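Local coordinates for glyoxalase family protein (Listeria monocytogenes, PDB 2P7Q), which catalyses the hydration of the antibiotic fosfomycin, a manganese-dependent reaction that makes the bacterium resistant to the drug, at residues Ile107-Tyr110 / Leu116-Leu119. The protein carries 1 engineered substitution. Numbering follows the deposited sequence.
Sequences IYFY and LFEL. With MN (manganese (II) ion), chain G; GG6 ([(1S,2S)-1,2-dihydroxypropyl]phosphonic acid), chain H.
Tyr-108 and Glu-118, paired across the two strands, run side by side into the active site and both reach the bound diol product. The phenol OH of Tyr-108 donates a hydrogen bond to O1 of GG6 (2.7 Å), and Glu-118 OE1 binds the manganese at 2.4 Å. Tyr-108 OH also approaches the manganese, at a longer 2.7 Å. That ion is held besides by ligand O1 and O5, His-69, and His-7 of the second subunit. Glu-118 gets there by an extended chain, CG being anti to its backbone N (chi1 161°). CG passes over one face of the tyrosine ring in a CH-pi contact, 4.1 Å from the ring centroid, the carboxylate plane turned 32° from that of the ring. A hydrogen bond with Ser-106 OG helps fix OE2.

Strands 106-110 and 116-120 form a beta hairpin of the glyoxalase-type fold, with 116-120 as the middle strand of the sheet, antiparallel to 106-110 and parallel to 69-73. Four backbone bonds zip it together: Ile-107 and Leu-119 exchange two, as do Phe-109 and Phe-117, the shortest running from Phe-117 N to Phe-109 O (2.8 Å). On the Tyr-108 face, Leu-116 CD1 sits over the ring of Tyr-110, 4.2 Å from its centroid, while the hydroxyl of that tyrosine is hydrogen-bonded to Lys-94 NZ.

The other face is apolar. Phe-117 CB lies over the Phe-109 ring, 3.6 Å from CE1, and Leu-119 CG meets the edge of the same ring at CE2 (3.9 Å). Helices 15-26 and 79-87 pack against this side.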
ATOM      1  N   ILE A 107      14.055   7.176   0.234  1.00 18.84           N
ATOM      2  CA  ILE A 107      14.156   7.463  -1.200  1.00 23.93           C
ATOM      3  C   ILE A 107      12.732   7.391  -1.739  1.00 23.83           C
ATOM      4  O   ILE A 107      12.064   6.365  -1.607  1.00 21.27           O
ATOM      5  CB  ILE A 107      14.982   6.404  -1.985  1.00 27.55           C
ATOM      6  CG1 ILE A 107      16.423   6.350  -1.493  1.00 32.62           C
ATOM      7  CG2 ILE A 107      14.982   6.745  -3.464  1.00 24.72           C
ATOM      8  CD1 ILE A 107      17.200   5.175  -2.085  1.00 32.64           C
ATOM      9  N   TYR A 108      12.256   8.477  -2.331  1.00 28.09           N
ATOM     10  CA  TYR A 108      10.907   8.482  -2.893  1.00 29.01           C
ATOM     11  C   TYR A 108      11.021   8.564  -4.407  1.00 28.52           C
ATOM     12  O   TYR A 108      11.949   9.182  -4.928  1.00 29.75           O
ATOM     13  CB  TYR A 108      10.097   9.665  -2.348  1.00 28.77           C
ATOM     14  CG  TYR A 108       9.476   9.421  -0.979  1.00 35.22           C
ATOM     15  CD1 TYR A 108      10.040   9.950   0.188  1.00 34.58           C
ATOM     16  CD2 TYR A 108       8.301   8.679  -0.858  1.00 35.85           C
ATOM     17  CE1 TYR A 108       9.436   9.749   1.439  1.00 26.43           C
ATOM     18  CE2 TYR A 108       7.700   8.472   0.383  1.00 37.83           C
ATOM     19  CZ  TYR A 108       8.266   9.010   1.524  1.00 30.84           C
ATOM     20  OH  TYR A 108       7.629   8.805   2.737  1.00 41.78           O
ATOM     21  N   PHE A 109      10.077   7.947  -5.113  1.00 26.73           N
ATOM     22  CA  PHE A 109      10.116   7.948  -6.566  1.00 22.49           C
ATOM     23  C   PHE A 109       8.839   7.360  -7.152  1.00 28.11           C
ATOM     24  O   PHE A 109       8.103   6.659  -6.461  1.00 27.17           O
ATOM     25  CB  PHE A 109      11.331   7.141  -7.022  1.00 22.78           C
ATOM     26  CG  PHE A 109      11.318   5.707  -6.561  1.00 23.48           C
ATOM     27  CD1 PHE A 109      10.709   4.722  -7.328  1.00 18.20           C
ATOM     28  CD2 PHE A 109      11.909   5.345  -5.355  1.00 23.56           C
ATOM     29  CE1 PHE A 109      10.686   3.395  -6.901  1.00 27.32           C
ATOM     30  CE2 PHE A 109      11.892   4.023  -4.917  1.00 24.69           C
ATOM     31  CZ  PHE A 109      11.278   3.046  -5.692  1.00 29.26           C
ATOM     32  N   TYR A 110       8.566   7.630  -8.425  1.00 26.30           N
ATOM     33  CA  TYR A 110       7.352   7.090  -9.025  1.00 31.66           C
ATOM     34  C   TYR A 110       7.620   5.961 -10.007  1.00 33.19           C
ATOM     35  O   TYR A 110       8.758   5.677 -10.349  1.00 33.61           O
ATOM     36  CB  TYR A 110       6.580   8.163  -9.782  1.00 28.81           C
ATOM     37  CG  TYR A 110       6.202   9.376  -8.981  1.00 30.58           C
ATOM     38  CD1 TYR A 110       7.102  10.423  -8.813  1.00 25.95           C
ATOM     39  CD2 TYR A 110       4.937   9.482  -8.397  1.00 27.60           C
ATOM     40  CE1 TYR A 110       6.754  11.540  -8.091  1.00 35.92           C
ATOM     41  CE2 TYR A 110       4.582  10.599  -7.672  1.00 22.62           C
ATOM     42  CZ  TYR A 110       5.493  11.621  -7.525  1.00 23.55           C
ATOM     43  OH  TYR A 110       5.159  12.739  -6.822  1.00 33.14           O
ATOM     44  N   LEU A 116       3.427   6.467  -6.037  1.00 32.87           N
ATOM     45  CA  LEU A 116       4.543   6.893  -5.197  1.00 31.63           C
ATOM     46  C   LEU A 116       5.097   5.707  -4.410  1.00 31.18           C
ATOM     47  O   LEU A 116       4.364   5.002  -3.712  1.00 31.08           O
ATOM     48  CB  LEU A 116       4.101   7.997  -4.236  1.00 29.18           C
ATOM     49  CG  LEU A 116       5.214   8.653  -3.412  1.00 31.97           C
ATOM     50  CD1 LEU A 116       6.292   9.211  -4.324  1.00 27.03           C
ATOM     51  CD2 LEU A 116       4.621   9.771  -2.563  1.00 32.82           C
ATOM     52  N   PHE A 117       6.393   5.479  -4.555  1.00 29.25           N
ATOM     53  CA  PHE A 117       7.067   4.389  -3.871  1.00 29.88           C
ATOM     54  C   PHE A 117       8.116   4.968  -2.960  1.00 32.73           C
ATOM     55  O   PHE A 117       8.518   6.128  -3.106  1.00 36.81           O
ATOM     56  CB  PHE A 117       7.762   3.441  -4.868  1.00 28.15           C
ATOM     57  CG  PHE A 117       6.832   2.497  -5.563  1.00 25.80           C
ATOM     58  CD1 PHE A 117       6.199   2.865  -6.738  1.00 24.34           C
ATOM     59  CD2 PHE A 117       6.547   1.257  -5.007  1.00 23.86           C
ATOM     60  CE1 PHE A 117       5.288   2.018  -7.354  1.00 25.69           C
ATOM     61  CE2 PHE A 117       5.634   0.398  -5.617  1.00 31.96           C
ATOM     62  CZ  PHE A 117       5.002   0.784  -6.794  1.00 28.32           C
ATOM     63  N   GLU A 118       8.571   4.150  -2.024  1.00 33.35           N
ATOM     64  CA  GLU A 118       9.598   4.574  -1.091  1.00 28.70           C
ATOM     65  C   GLU A 118      10.413   3.414  -0.577  1.00 21.80           C
ATOM     66  O   GLU A 118       9.890   2.341  -0.317  1.00 23.05           O
ATOM     67  CB  GLU A 118       8.985   5.306   0.106  1.00 24.67           C
ATOM     68  CG  GLU A 118       9.913   5.366   1.319  1.00 26.98           C
ATOM     69  CD  GLU A 118       9.259   6.009   2.529  1.00 36.85           C
ATOM     70  OE1 GLU A 118       8.023   5.851   2.674  1.00 30.71           O
ATOM     71  OE2 GLU A 118       9.978   6.655   3.332  1.00 25.32           O
ATOM     72  N   LEU A 119      11.706   3.651  -0.444  1.00 20.65           N
ATOM     73  CA  LEU A 119      12.611   2.663   0.107  1.00 27.78           C
ATOM     74  C   LEU A 119      13.060   3.331   1.404  1.00 26.95           C
ATOM     75  O   LEU A 119      13.842   4.281   1.391  1.00 24.86           O
ATOM     76  CB  LEU A 119      13.792   2.432  -0.839  1.00 26.71           C
ATOM     77  CG  LEU A 119      13.439   1.763  -2.165  1.00 19.32           C
ATOM     78  CD1 LEU A 119      14.701   1.616  -3.002  1.00 21.60           C
ATOM     79  CD2 LEU A 119      12.822   0.410  -1.896  1.00 11.56           C
TER
HETATM   80 MN    MN G2001       6.655   6.903   4.379  1.00 34.84          MN
HETATM   81  O1  GG6 H2002       8.305   7.915   5.245  1.00 29.96           O
HETATM   82  C2  GG6 H2002       8.318   8.248   6.665  1.00 49.27           C
HETATM   83  C3  GG6 H2002       9.755   8.751   7.058  1.00 39.99           C
HETATM   84  C1  GG6 H2002       7.259   9.366   7.002  1.00 32.62           C
HETATM   85  O2  GG6 H2002       7.547  10.564   6.295  1.00 48.33           O
HETATM   86  P   GG6 H2002       5.601   8.880   6.593  1.00 18.29           P
HETATM   87  O3  GG6 H2002       5.216   7.588   7.371  1.00 33.01           O
HETATM   88  O4  GG6 H2002       4.725   9.958   6.957  1.00 39.31           O
HETATM   89  O5  GG6 H2002       5.460   8.605   5.039  1.00 46.48           O